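Local coordinates for coenzyme PQQ synthesis protein B (Methylobacterium extorquens, PDB 4Z7R), which has a metallo-beta-lactamase fold, binds zinc, acts in pyrroloquinoline quinone biosynthesis and may take part in transport of PQQ or its precursor to the periplasm, at residues W51-A56 against H82-T87; H2-G7 against S41-P46; Y109-I114 against I137-T142. All blocks are in the same frame, centred on the assembly; numbering follows the deposited sequence.

Interaction 1 (W51-A56 against H82-T87); sequences WLLLNA and HAVLLT
Asn55 and Thr87 make the polar side-chain contact between 51-56 and 82-87. Asn55 OD1 accepts from Thr87 N at 2.9 Å in a nearly straight bond. The donor sits 22° off the carbonyl plane. The other branch of the amide, Asn55 ND2, donates to Thr87 OG1, also at 2.9 Å, and that oxygen lies close to the amide plane. Thr87 OG1 stands between its own backbone N and carbonyl carbon (chi1 61°), which turns it to the amide. These two bonds to Thr87, with a further one from ND2 to Tyr192 OH, hold the rotation of the carboxamide. The Asn55 side chain is about 8 Å from a bound zinc ion.

The backbones pair as parallel strands. Trp51 O takes His82 N, and Leu53 takes part through both N and O, with Ala83 O and Leu85 N. Asn55 N then reaches Leu85 O at 2.6 Å, just past the end of strand 51-54.

Apolar contacts fall on both faces. On one, Leu52 CD1 lies 3.7 Å from Ala83 CB and also near Leu85 CB. Its CG is swung anti to the backbone N (chi1 166°), and the branch leans over the neighbouring strand. Leu54 and Leu85 run side by side there, CD2 to CD2 at 3.9 Å. On the other face Leu53 CB meets Val84 CG2 at 3.9 Å.

Strands 51-54 and 81-85 with helix 60-66 form a beta-alpha-beta unit. Strand 41-45 flanks 51-54, and strand 106-110 flanks 81-85. Leu52 and Leu85 pack on strand 149-159 of the second sheet.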
ATOM      1  N   TRP A  51     -11.264   8.291 -15.541  1.00 10.77           N
ATOM      2  CA  TRP A  51      -9.850   8.510 -15.261  1.00 11.51           C
ATOM      3  C   TRP A  51      -8.935   7.369 -15.678  0.86 12.52           C
ATOM      4  O   TRP A  51      -9.301   6.194 -15.618  1.00 13.49           O
ATOM      5  CB  TRP A  51      -9.650   8.787 -13.769  1.00  9.94           C
ATOM      6  CG  TRP A  51     -10.327  10.029 -13.296  1.00  8.52           C
ATOM      7  CD1 TRP A  51     -11.646  10.179 -12.988  0.62  8.74           C
ATOM      8  CD2 TRP A  51      -9.717  11.307 -13.084  1.00  8.49           C
ATOM      9  NE1 TRP A  51     -11.897  11.472 -12.596  0.84  8.86           N
ATOM     10  CE2 TRP A  51     -10.728  12.185 -12.645  0.68  8.59           C
ATOM     11  CE3 TRP A  51      -8.413  11.794 -13.221  0.99  8.47           C
ATOM     12  CZ2 TRP A  51     -10.477  13.521 -12.343  1.00  8.71           C
ATOM     13  CZ3 TRP A  51      -8.166  13.123 -12.925  0.95  8.31           C
ATOM     14  CH2 TRP A  51      -9.193  13.970 -12.487  0.82  8.64           C
ATOM     15  N   LEU A  52      -7.735   7.744 -16.106  1.00 12.13           N
ATOM     16  CA  LEU A  52      -6.649   6.805 -16.318  0.86 11.68           C
ATOM     17  C   LEU A  52      -5.670   6.917 -15.161  0.82 11.21           C
ATOM     18  O   LEU A  52      -5.193   8.009 -14.851  0.98 11.53           O
ATOM     19  CB  LEU A  52      -5.928   7.080 -17.638  1.00 11.91           C
ATOM     20  CG  LEU A  52      -4.575   6.378 -17.808  0.81 11.93           C
ATOM     21  CD1 LEU A  52      -4.758   4.885 -18.045  1.00 11.60           C
ATOM     22  CD2 LEU A  52      -3.763   7.012 -18.933  0.91 12.40           C
ATOM     23  N   LEU A  53      -5.376   5.791 -14.523  1.00 10.68           N
ATOM     24  CA  LEU A  53      -4.371   5.756 -13.472  0.87 12.65           C
ATOM     25  C   LEU A  53      -3.004   5.440 -14.055  1.00 11.81           C
ATOM     26  O   LEU A  53      -2.828   4.429 -14.729  0.94 12.03           O
ATOM     27  CB  LEU A  53      -4.741   4.720 -12.408  1.00 14.31           C
ATOM     28  CG  LEU A  53      -3.946   4.772 -11.105  1.00 15.59           C
ATOM     29  CD1 LEU A  53      -4.412   5.926 -10.252  0.79 16.39           C
ATOM     30  CD2 LEU A  53      -4.087   3.460 -10.350  1.00 15.00           C
ATOM     31  N   LEU A  54      -2.034   6.310 -13.798  1.00 12.08           N
ATOM     32  CA  LEU A  54      -0.669   6.049 -14.228  0.92 12.23           C
ATOM     33  C   LEU A  54       0.147   5.542 -13.047  0.83 11.70           C
ATOM     34  O   LEU A  54       0.436   6.291 -12.114  1.00 12.31           O
ATOM     35  CB  LEU A  54      -0.041   7.297 -14.849  1.00 12.62           C
ATOM     36  CG  LEU A  54      -0.576   7.564 -16.263  0.88 12.85           C
ATOM     37  CD1 LEU A  54      -1.688   8.603 -16.246  0.87 12.84           C
ATOM     38  CD2 LEU A  54       0.532   7.964 -17.220  0.60 13.20           C
ATOM     39  N   ASN A  55       0.478   4.252 -13.105  1.00 11.05           N
ATOM     40  CA  ASN A  55       1.158   3.506 -12.044  0.97 11.07           C
ATOM     41  C   ASN A  55       0.241   3.275 -10.843  0.91 12.29           C
ATOM     42  O   ASN A  55      -0.672   4.062 -10.567  0.88 14.13           O
ATOM     43  CB  ASN A  55       2.476   4.191 -11.651  1.00  9.73           C
ATOM     44  CG  ASN A  55       3.495   4.182 -12.776  0.93  9.07           C
ATOM     45  OD1 ASN A  55       3.704   3.160 -13.432  0.82  9.50           O
ATOM     46  ND2 ASN A  55       4.135   5.322 -13.004  1.00  8.19           N
ATOM     47  N   ALA A  56       0.511   2.195 -10.119  0.93 12.41           N
ATOM     48  CA  ALA A  56      -0.324   1.783  -8.995  1.00 12.82           C
ATOM     49  C   ALA A  56       0.554   1.526  -7.774  1.00 13.18           C
ATOM     50  O   ALA A  56       1.158   0.461  -7.641  1.00 12.87           O
ATOM     51  CB  ALA A  56      -1.155   0.555  -9.324  1.00 13.28           C
ATOM     52  N   HIS A  82     -10.933   3.911 -14.957  1.00 12.98           N
ATOM     53  CA  HIS A  82     -11.287   3.086 -16.108  0.94 13.09           C
ATOM     54  C   HIS A  82     -10.116   2.247 -16.594  0.73 11.93           C
ATOM     55  O   HIS A  82     -10.310   1.178 -17.170  0.75 11.01           O
ATOM     56  CB  HIS A  82     -11.787   3.962 -17.261  0.89 14.40           C
ATOM     57  CG  HIS A  82     -13.239   4.315 -17.172  0.74 15.38           C
ATOM     58  ND1 HIS A  82     -13.858   4.629 -15.982  0.48 15.74           N
ATOM     59  CD2 HIS A  82     -14.193   4.405 -18.128  0.77 15.78           C
ATOM     60  CE1 HIS A  82     -15.132   4.896 -16.209  0.91 15.98           C
ATOM     61  NE2 HIS A  82     -15.360   4.769 -17.503  0.71 15.97           N
ATOM     62  N   ALA A  83      -8.901   2.732 -16.366  0.85 11.87           N
ATOM     63  CA  ALA A  83      -7.721   2.036 -16.859  1.00 10.90           C
ATOM     64  C   ALA A  83      -6.487   2.340 -16.023  0.94  9.63           C
ATOM     65  O   ALA A  83      -6.413   3.368 -15.352  0.98  9.98           O
ATOM     66  CB  ALA A  83      -7.471   2.395 -18.320  0.89 11.47           C
ATOM     67  N   VAL A  84      -5.521   1.430 -16.063  1.00  8.79           N
ATOM     68  CA  VAL A  84      -4.251   1.639 -15.383  1.00  9.61           C
ATOM     69  C   VAL A  84      -3.114   1.418 -16.369  0.78 10.46           C
ATOM     70  O   VAL A  84      -3.122   0.450 -17.134  0.86 10.89           O
ATOM     71  CB  VAL A  84      -4.082   0.698 -14.170  0.81 10.04           C
ATOM     72  CG1 VAL A  84      -2.737   0.939 -13.484  0.87 10.17           C
ATOM     73  CG2 VAL A  84      -5.223   0.895 -13.189  1.00 10.68           C
ATOM     74  N   LEU A  85      -2.163   2.343 -16.376  0.95 10.57           N
ATOM     75  CA  LEU A  85      -0.975   2.226 -17.209  0.92 10.88           C
ATOM     76  C   LEU A  85       0.276   2.188 -16.331  0.95 10.92           C
ATOM     77  O   LEU A  85       0.433   3.008 -15.430  0.92 11.61           O
ATOM     78  CB  LEU A  85      -0.901   3.383 -18.210  1.00 11.26           C
ATOM     79  CG  LEU A  85       0.440   3.633 -18.901  0.71 11.77           C
ATOM     80  CD1 LEU A  85       0.781   2.493 -19.848  0.84 12.07           C
ATOM     81  CD2 LEU A  85       0.416   4.962 -19.644  0.68 11.83           C
ATOM     82  N   LEU A  86       1.157   1.230 -16.599  1.00 10.64           N
ATOM     83  CA  LEU A  86       2.435   1.133 -15.894  1.00  9.84           C
ATOM     84  C   LEU A  86       3.582   1.688 -16.730  0.72 10.96           C
ATOM     85  O   LEU A  86       3.717   1.345 -17.904  1.00 11.40           O
ATOM     86  CB  LEU A  86       2.733  -0.317 -15.517  0.91  9.58           C
ATOM     87  CG  LEU A  86       1.617  -1.081 -14.808  0.78  9.07           C
ATOM     88  CD1 LEU A  86       1.992  -2.551 -14.650  1.00  9.05           C
ATOM     89  CD2 LEU A  86       1.321  -0.449 -13.463  1.00  7.93           C
ATOM     90  N   THR A  87       4.397   2.553 -16.131  0.91 11.65           N
ATOM     91  CA  THR A  87       5.545   3.119 -16.833  0.87 12.30           C
ATOM     92  C   THR A  87       6.814   2.287 -16.619  0.82 12.28           C
ATOM     93  O   THR A  87       7.758   2.372 -17.405  1.00 12.13           O
ATOM     94  CB  THR A  87       5.813   4.576 -16.395  0.91 13.15           C
ATOM     95  OG1 THR A  87       6.101   4.621 -14.991  0.91 13.40           O
ATOM     96  CG2 THR A  87       4.603   5.448 -16.691  0.88 13.66           C
TER

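Interaction 2 (H2-G7 against S41-P46); sequences HVVILG and SIAVSP
Val4 packs on Ala43 at the middle of this antiparallel pair, CG1 to CB at 3.6 Å. With chi1 at 55°, methyl CG1 of Val4 is directed over the partner strand. Leu6 CD1 approaches Ala43 CB on the same face, at 4.2 Å. On the other face Ile5 CG1 meets Ile42 CG2, and Val3 CG1 touches Val44 CG2. The His2 ring turns an edge to Ser45 O.

Backbone bonds hold these groups in register. Val4 and Ala43 exchange two bonds of 2.9 Å, and His2 and Ser45 form a like pair. Ser41 O takes Gly7 N at 2.9 Å on a lone pair, and Leu6 N in a weaker, bent bond. Leu6 and Gly7 thus both face Ser41, a classic beta bulge, where the chain turns a corner.

Strands 2-5 and 41-45 are antiparallel neighbours in a mixed seven-strand sheet, with 51-54 beyond 41-45. Further out, Ser41 OG binds Asn55 O and Leu54 O, and Ser45 OG binds Arg50 O. Gln63 of helix 60-66 touches Leu6 and Ser41.

The two serine hydroxyls therefore tie strand 41-45 to chain beyond this pair. The strand-to-strand contact itself rests on backbone bonds and apolar packing.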
ATOM      1  N   HIS A   2      -7.650  17.174 -17.068  0.96 10.80           N
ATOM      2  CA  HIS A   2      -7.504  17.203 -15.616  1.00 10.91           C
ATOM      3  C   HIS A   2      -6.376  16.286 -15.172  1.00 10.12           C
ATOM      4  O   HIS A   2      -6.288  15.139 -15.608  0.91  9.90           O
ATOM      5  CB  HIS A   2      -8.808  16.790 -14.926  0.78 11.81           C
ATOM      6  CG  HIS A   2      -9.987  17.632 -15.303  0.63 13.41           C
ATOM      7  ND1 HIS A   2     -10.313  18.794 -14.639  0.63 14.27           N
ATOM      8  CD2 HIS A   2     -10.919  17.477 -16.273  0.71 14.19           C
ATOM      9  CE1 HIS A   2     -11.394  19.322 -15.185  0.55 14.81           C
ATOM     10  NE2 HIS A   2     -11.781  18.543 -16.179  0.89 14.50           N
ATOM     11  N   VAL A   3      -5.513  16.795 -14.302  1.00 10.20           N
ATOM     12  CA  VAL A   3      -4.423  15.994 -13.763  1.00 10.37           C
ATOM     13  C   VAL A   3      -4.447  16.069 -12.246  0.75  9.69           C
ATOM     14  O   VAL A   3      -4.585  17.148 -11.682  0.94  9.15           O
ATOM     15  CB  VAL A   3      -3.046  16.473 -14.274  0.53 12.11           C
ATOM     16  CG1 VAL A   3      -1.946  15.549 -13.778  0.97 13.16           C
ATOM     17  CG2 VAL A   3      -3.033  16.565 -15.795  0.95 12.46           C
ATOM     18  N   VAL A   4      -4.328  14.926 -11.580  1.00  9.16           N
ATOM     19  CA  VAL A   4      -4.103  14.943 -10.141  1.00  9.59           C
ATOM     20  C   VAL A   4      -2.900  14.077  -9.789  0.82 10.50           C
ATOM     21  O   VAL A   4      -2.798  12.918 -10.200  0.91 11.56           O
ATOM     22  CB  VAL A   4      -5.355  14.487  -9.345  1.00 11.62           C
ATOM     23  CG1 VAL A   4      -5.842  13.125  -9.804  0.60 11.75           C
ATOM     24  CG2 VAL A   4      -5.067  14.494  -7.845  0.84 12.45           C
ATOM     25  N   ILE A   5      -1.966  14.667  -9.055  0.98 10.36           N
ATOM     26  CA  ILE A   5      -0.808  13.935  -8.572  0.82 10.07           C
ATOM     27  C   ILE A   5      -1.181  13.236  -7.268  0.90 10.35           C
ATOM     28  O   ILE A   5      -1.365  13.884  -6.240  0.97 10.88           O
ATOM     29  CB  ILE A   5       0.397  14.867  -8.365  0.99 10.34           C
ATOM     30  CG1 ILE A   5       0.759  15.551  -9.690  0.98 10.74           C
ATOM     31  CG2 ILE A   5       1.580  14.093  -7.801  0.83 10.66           C
ATOM     32  CD1 ILE A   5       1.956  16.467  -9.610  0.84 10.97           C
ATOM     33  N   LEU A   6      -1.319  11.914  -7.328  1.00  9.74           N
ATOM     34  CA  LEU A   6      -1.750  11.134  -6.171  0.99 10.08           C
ATOM     35  C   LEU A   6      -0.597  10.884  -5.207  0.88 10.21           C
ATOM     36  O   LEU A   6      -0.765  10.959  -3.990  0.84 10.53           O
ATOM     37  CB  LEU A   6      -2.354   9.802  -6.618  0.97 10.52           C
ATOM     38  CG  LEU A   6      -3.586   9.880  -7.521  0.64 11.08           C
ATOM     39  CD1 LEU A   6      -3.995   8.486  -7.936  1.00 11.12           C
ATOM     40  CD2 LEU A   6      -4.733  10.583  -6.818  0.96 11.30           C
ATOM     41  N   GLY A   7       0.569  10.581  -5.763  0.88 10.21           N
ATOM     42  CA  GLY A   7       1.766  10.380  -4.969  0.85 10.35           C
ATOM     43  C   GLY A   7       2.930  11.064  -5.650  0.80  9.84           C
ATOM     44  O   GLY A   7       3.169  10.863  -6.843  0.92 10.78           O
ATOM     45  N   SER A  41       2.445   8.156  -8.323  0.87 10.74           N
ATOM     46  CA  SER A  41       1.262   7.828  -9.114  0.91 10.29           C
ATOM     47  C   SER A  41       0.501   9.101  -9.455  0.99  9.57           C
ATOM     48  O   SER A  41       0.423  10.018  -8.637  0.90 10.01           O
ATOM     49  CB  SER A  41       0.345   6.860  -8.364  1.00 10.32           C
ATOM     50  OG  SER A  41      -0.836   6.610  -9.111  0.80 10.87           O
ATOM     51  N   ILE A  42      -0.051   9.167 -10.663  1.00  8.91           N
ATOM     52  CA  ILE A  42      -0.917  10.279 -11.041  0.95  9.19           C
ATOM     53  C   ILE A  42      -2.159   9.752 -11.742  0.83  8.67           C
ATOM     54  O   ILE A  42      -2.179   8.623 -12.235  0.97  8.35           O
ATOM     55  CB  ILE A  42      -0.212  11.310 -11.966  1.00 13.33           C
ATOM     56  CG1 ILE A  42      -0.071  10.762 -13.389  1.00 13.67           C
ATOM     57  CG2 ILE A  42       1.140  11.748 -11.383  1.00 13.20           C
ATOM     58  CD1 ILE A  42       0.366  11.807 -14.408  1.00 13.58           C
ATOM     59  N   ALA A  43      -3.204  10.569 -11.769  0.92  8.65           N
ATOM     60  CA  ALA A  43      -4.413  10.226 -12.503  0.91  8.53           C
ATOM     61  C   ALA A  43      -4.749  11.344 -13.478  0.80  8.57           C
ATOM     62  O   ALA A  43      -4.599  12.521 -13.156  1.00  8.40           O
ATOM     63  CB  ALA A  43      -5.568   9.972 -11.552  0.86  8.27           C
ATOM     64  N   VAL A  44      -5.183  10.973 -14.676  0.96  9.35           N
ATOM     65  CA  VAL A  44      -5.485  11.956 -15.709  1.00  9.92           C
ATOM     66  C   VAL A  44      -6.851  11.658 -16.317  0.87 10.84           C
ATOM     67  O   VAL A  44      -7.210  10.495 -16.500  1.00 10.87           O
ATOM     68  CB  VAL A  44      -4.399  11.962 -16.815  0.94 10.86           C
ATOM     69  CG1 VAL A  44      -4.738  12.966 -17.904  0.84 11.10           C
ATOM     70  CG2 VAL A  44      -3.031  12.271 -16.221  1.00 10.19           C
ATOM     71  N   SER A  45      -7.608  12.708 -16.625  1.00 11.42           N
ATOM     72  CA  SER A  45      -8.931  12.555 -17.224  0.83 12.07           C
ATOM     73  C   SER A  45      -9.186  13.617 -18.286  0.91 11.84           C
ATOM     74  O   SER A  45      -8.803  14.775 -18.116  1.00 11.89           O
ATOM     75  CB  SER A  45     -10.018  12.636 -16.154  1.00 12.76           C
ATOM     76  OG  SER A  45     -11.310  12.606 -16.740  0.89 13.38           O
ATOM     77  N   PRO A  46      -9.841  13.227 -19.388  0.80 11.91           N
ATOM     78  CA  PRO A  46     -10.228  14.205 -20.408  0.62 12.50           C
ATOM     79  C   PRO A  46     -11.496  14.970 -20.030  1.00 13.77           C
ATOM     80  O   PRO A  46     -11.751  16.035 -20.588  0.89 14.48           O
ATOM     81  CB  PRO A  46     -10.456  13.339 -21.647  1.00 11.71           C
ATOM     82  CG  PRO A  46     -10.951  12.045 -21.091  0.93 11.97           C
ATOM     83  CD  PRO A  46     -10.209  11.853 -19.776  1.00 11.31           C
TER

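Interaction 3 (Y109-I114 against I137-T142); sequences YATPGI and IALNET
Ile137 sets its side chain against the edge of the Tyr109 ring, and the two cross obliquely. Ile137 CG1 lies 3.7 Å from Tyr109 CD1, near the ring plane. Ile137 CD1 comes almost as close to the same carbon, at 3.8 Å. The contact is therefore made at one ring edge and not over a face. Ile137 CG1 points anti to its carbonyl carbon (chi1 -58°), and chi2 of -68° folds CD1 round beside the ring. Around this pair, the Tyr109 ring meets that of Phe143, and Ile137 rests on Leu153.

One backbone bond crosses next to the packing. Ile137 N donates to Ala110 O at 2.8 Å. The bond is somewhat bent, and the donor stands 33° from the carbonyl plane. Ile137 O also faces 109-114, towards Thr111 and Pro112. Thr111 CA is 3.2 Å from Ile137 O in a nearly straight CA-H...O contact, and Pro112 CD is 3.3 Å from the same oxygen. This oxygen is buried with no hydrogen-bond partner in the model, and the C-H groups are what it meets.

Leu139 approaches more loosely, its CD2 4.3 Å from Thr111 CG2. Both side chains also touch Val179. Leu139 sits in a type II beta turn, Ala138 to Glu141. Glu141 OE2 takes Ala138 N at 3.0 Å, across the base of that turn.

Thr111 is the N-cap of helix 112-119. Its OG1 accepts a weak bond from Ile114 N and donates to Glu176 O. The arrangement is a strand-to-helix junction, packed against the turn-containing loop that follows edge strand 132-136.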
ATOM      1  N   TYR A 109      -2.733  -1.546 -18.890  1.00 11.45           N
ATOM      2  CA  TYR A 109      -1.831  -1.326 -20.018  0.80 13.12           C
ATOM      3  C   TYR A 109      -0.368  -1.291 -19.595  0.80 13.44           C
ATOM      4  O   TYR A 109      -0.025  -0.695 -18.575  1.00 13.48           O
ATOM      5  CB  TYR A 109      -2.154  -0.012 -20.730  1.00 13.81           C
ATOM      6  CG  TYR A 109      -3.527   0.076 -21.356  0.68 13.35           C
ATOM      7  CD1 TYR A 109      -3.744  -0.334 -22.667  0.89 13.39           C
ATOM      8  CD2 TYR A 109      -4.597   0.604 -20.649  0.92 12.87           C
ATOM      9  CE1 TYR A 109      -5.001  -0.236 -23.249  1.00 12.85           C
ATOM     10  CE2 TYR A 109      -5.853   0.708 -21.220  0.89 12.60           C
ATOM     11  CZ  TYR A 109      -6.049   0.287 -22.520  0.85 12.49           C
ATOM     12  OH  TYR A 109      -7.301   0.386 -23.081  1.00 12.10           O
ATOM     13  N   ALA A 110       0.485  -1.930 -20.390  0.94 13.19           N
ATOM     14  CA  ALA A 110       1.933  -1.841 -20.218  0.93 12.88           C
ATOM     15  C   ALA A 110       2.635  -2.362 -21.467  0.67 13.20           C
ATOM     16  O   ALA A 110       1.998  -2.938 -22.346  0.98 14.20           O
ATOM     17  CB  ALA A 110       2.387  -2.613 -18.986  1.00 11.75           C
ATOM     18  N   THR A 111       3.940  -2.134 -21.562  1.00 12.09           N
ATOM     19  CA  THR A 111       4.721  -2.725 -22.641  0.97 12.21           C
ATOM     20  C   THR A 111       4.710  -4.244 -22.468  0.91 11.23           C
ATOM     21  O   THR A 111       4.441  -4.730 -21.367  0.86 10.39           O
ATOM     22  CB  THR A 111       6.165  -2.199 -22.651  0.87 12.23           C
ATOM     23  OG1 THR A 111       6.821  -2.572 -21.432  1.00 12.04           O
ATOM     24  CG2 THR A 111       6.173  -0.686 -22.796  1.00 11.72           C
ATOM     25  N   PRO A 112       4.988  -5.000 -23.546  0.94 11.92           N
ATOM     26  CA  PRO A 112       4.979  -6.463 -23.422  0.89 12.22           C
ATOM     27  C   PRO A 112       5.918  -6.981 -22.332  0.79 12.42           C
ATOM     28  O   PRO A 112       5.555  -7.901 -21.602  0.99 12.87           O
ATOM     29  CB  PRO A 112       5.439  -6.930 -24.804  0.93 12.31           C
ATOM     30  CG  PRO A 112       4.983  -5.847 -25.724  1.00 12.83           C
ATOM     31  CD  PRO A 112       5.186  -4.574 -24.945  0.99 12.46           C
ATOM     32  N   GLY A 113       7.101  -6.385 -22.217  1.00 12.47           N
ATOM     33  CA  GLY A 113       8.063  -6.804 -21.214  0.89 12.90           C
ATOM     34  C   GLY A 113       7.583  -6.608 -19.786  0.81 12.63           C
ATOM     35  O   GLY A 113       7.748  -7.490 -18.941  0.79 12.97           O
ATOM     36  N   ILE A 114       6.980  -5.456 -19.513  1.00 12.86           N
ATOM     37  CA  ILE A 114       6.518  -5.141 -18.164  0.94 14.33           C
ATOM     38  C   ILE A 114       5.292  -5.965 -17.769  0.93 15.32           C
ATOM     39  O   ILE A 114       5.251  -6.526 -16.673  0.98 16.15           O
ATOM     40  CB  ILE A 114       6.206  -3.637 -18.020  0.85 14.67           C
ATOM     41  CG1 ILE A 114       7.509  -2.842 -18.025  0.95 15.25           C
ATOM     42  CG2 ILE A 114       5.462  -3.360 -16.723  1.00 14.43           C
ATOM     43  CD1 ILE A 114       8.499  -3.298 -16.960  0.85 16.10           C
ATOM     44  N   ILE A 137       1.046  -2.724 -24.949  1.00 14.06           N
ATOM     45  CA  ILE A 137       1.185  -1.605 -25.867  1.00 14.05           C
ATOM     46  C   ILE A 137       2.649  -1.555 -26.292  0.99 13.92           C
ATOM     47  O   ILE A 137       3.544  -1.751 -25.473  0.99 13.58           O
ATOM     48  CB  ILE A 137       0.756  -0.270 -25.212  0.88 13.71           C
ATOM     49  CG1 ILE A 137      -0.694  -0.350 -24.723  1.00 12.95           C
ATOM     50  CG2 ILE A 137       0.917   0.892 -26.181  0.83 13.97           C
ATOM     51  CD1 ILE A 137      -1.716  -0.436 -25.844  1.00 13.05           C
ATOM     52  N   ALA A 138       2.893  -1.254 -27.562  1.00 14.17           N
ATOM     53  CA  ALA A 138       4.252  -1.248 -28.090  0.88 14.58           C
ATOM     54  C   ALA A 138       4.867   0.136 -27.967  0.66 13.92           C
ATOM     55  O   ALA A 138       4.149   1.123 -27.826  0.98 13.71           O
ATOM     56  CB  ALA A 138       4.259  -1.710 -29.543  0.79 15.36           C
ATOM     57  N   LEU A 139       6.197   0.204 -27.983  1.00 13.77           N
ATOM     58  CA  LEU A 139       6.875   1.494 -28.006  0.95 14.25           C
ATOM     59  C   LEU A 139       6.393   2.298 -29.205  0.98 15.72           C
ATOM     60  O   LEU A 139       6.178   1.739 -30.280  1.00 16.00           O
ATOM     61  CB  LEU A 139       8.396   1.314 -28.052  1.00 12.75           C
ATOM     62  CG  LEU A 139       9.019   0.637 -26.829  0.69 11.66           C
ATOM     63  CD1 LEU A 139      10.521   0.459 -27.004  0.81 12.37           C
ATOM     64  CD2 LEU A 139       8.710   1.431 -25.566  1.00  9.96           C
ATOM     65  N   ASN A 140       6.211   3.601 -28.990  0.82 16.68           N
ATOM     66  CA  ASN A 140       5.767   4.560 -30.007  1.00 17.95           C
ATOM     67  C   ASN A 140       4.309   4.390 -30.440  0.67 18.53           C
ATOM     68  O   ASN A 140       3.829   5.133 -31.296  0.74 18.62           O
ATOM     69  CB  ASN A 140       6.672   4.515 -31.244  0.90 19.54           C
ATOM     70  CG  ASN A 140       8.124   4.793 -30.915  0.66 20.93           C
ATOM     71  OD1 ASN A 140       8.434   5.446 -29.918  0.88 21.48           O
ATOM     72  ND2 ASN A 140       9.023   4.316 -31.767  0.67 21.49           N
ATOM     73  N   GLU A 141       3.596   3.435 -29.851  1.00 18.84           N
ATOM     74  CA  GLU A 141       2.193   3.243 -30.215  0.98 18.95           C
ATOM     75  C   GLU A 141       1.252   4.142 -29.419  0.63 18.19           C
ATOM     76  O   GLU A 141       1.308   4.191 -28.190  0.76 18.45           O
ATOM     77  CB  GLU A 141       1.774   1.782 -30.032  1.00 19.46           C
ATOM     78  CG  GLU A 141       0.271   1.561 -30.182  0.94 20.08           C
ATOM     79  CD  GLU A 141      -0.155   0.135 -29.889  0.69 19.98           C
ATOM     80  OE1 GLU A 141      -1.365  -0.156 -29.996  0.57 20.01           O
ATOM     81  OE2 GLU A 141       0.716  -0.698 -29.566  0.96 19.96           O
ATOM     82  N   THR A 142       0.403   4.868 -30.138  1.00 17.03           N
ATOM     83  CA  THR A 142      -0.635   5.684 -29.523  0.86 16.79           C
ATOM     84  C   THR A 142      -1.906   4.867 -29.308  0.57 15.42           C
ATOM     85  O   THR A 142      -2.324   4.114 -30.187  0.78 15.45           O
ATOM     86  CB  THR A 142      -0.958   6.921 -30.385  1.00 17.82           C
ATOM     87  OG1 THR A 142       0.229   7.702 -30.562  0.97 18.60           O
ATOM     88  CG2 THR A 142      -2.040   7.779 -29.728  1.00 17.68           C
TER

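In the fold
All three interactions reach one mixed sheet, in the order 132-136, 106-110, 81-85, 51-54, 41-45, 2-5, 296-298. They come in series along the chain: interaction 2 closes first, then interaction 1 opens, then interaction 3. The centres of interactions 1 and 2 are about 9 Å apart, and they meet where strands 41-45 and 51-54 lie side by side. Those of interactions 1 and 3 are about 13 Å apart, joined where strand 81-85 meets 106-110. Interactions 2 and 3 do not touch; their nearest atoms are about 11 Å apart. Interaction 3 leads on from this sheet towards strand 142-144 of the second, as suits a two-sheet metallo-beta-lactamase fold.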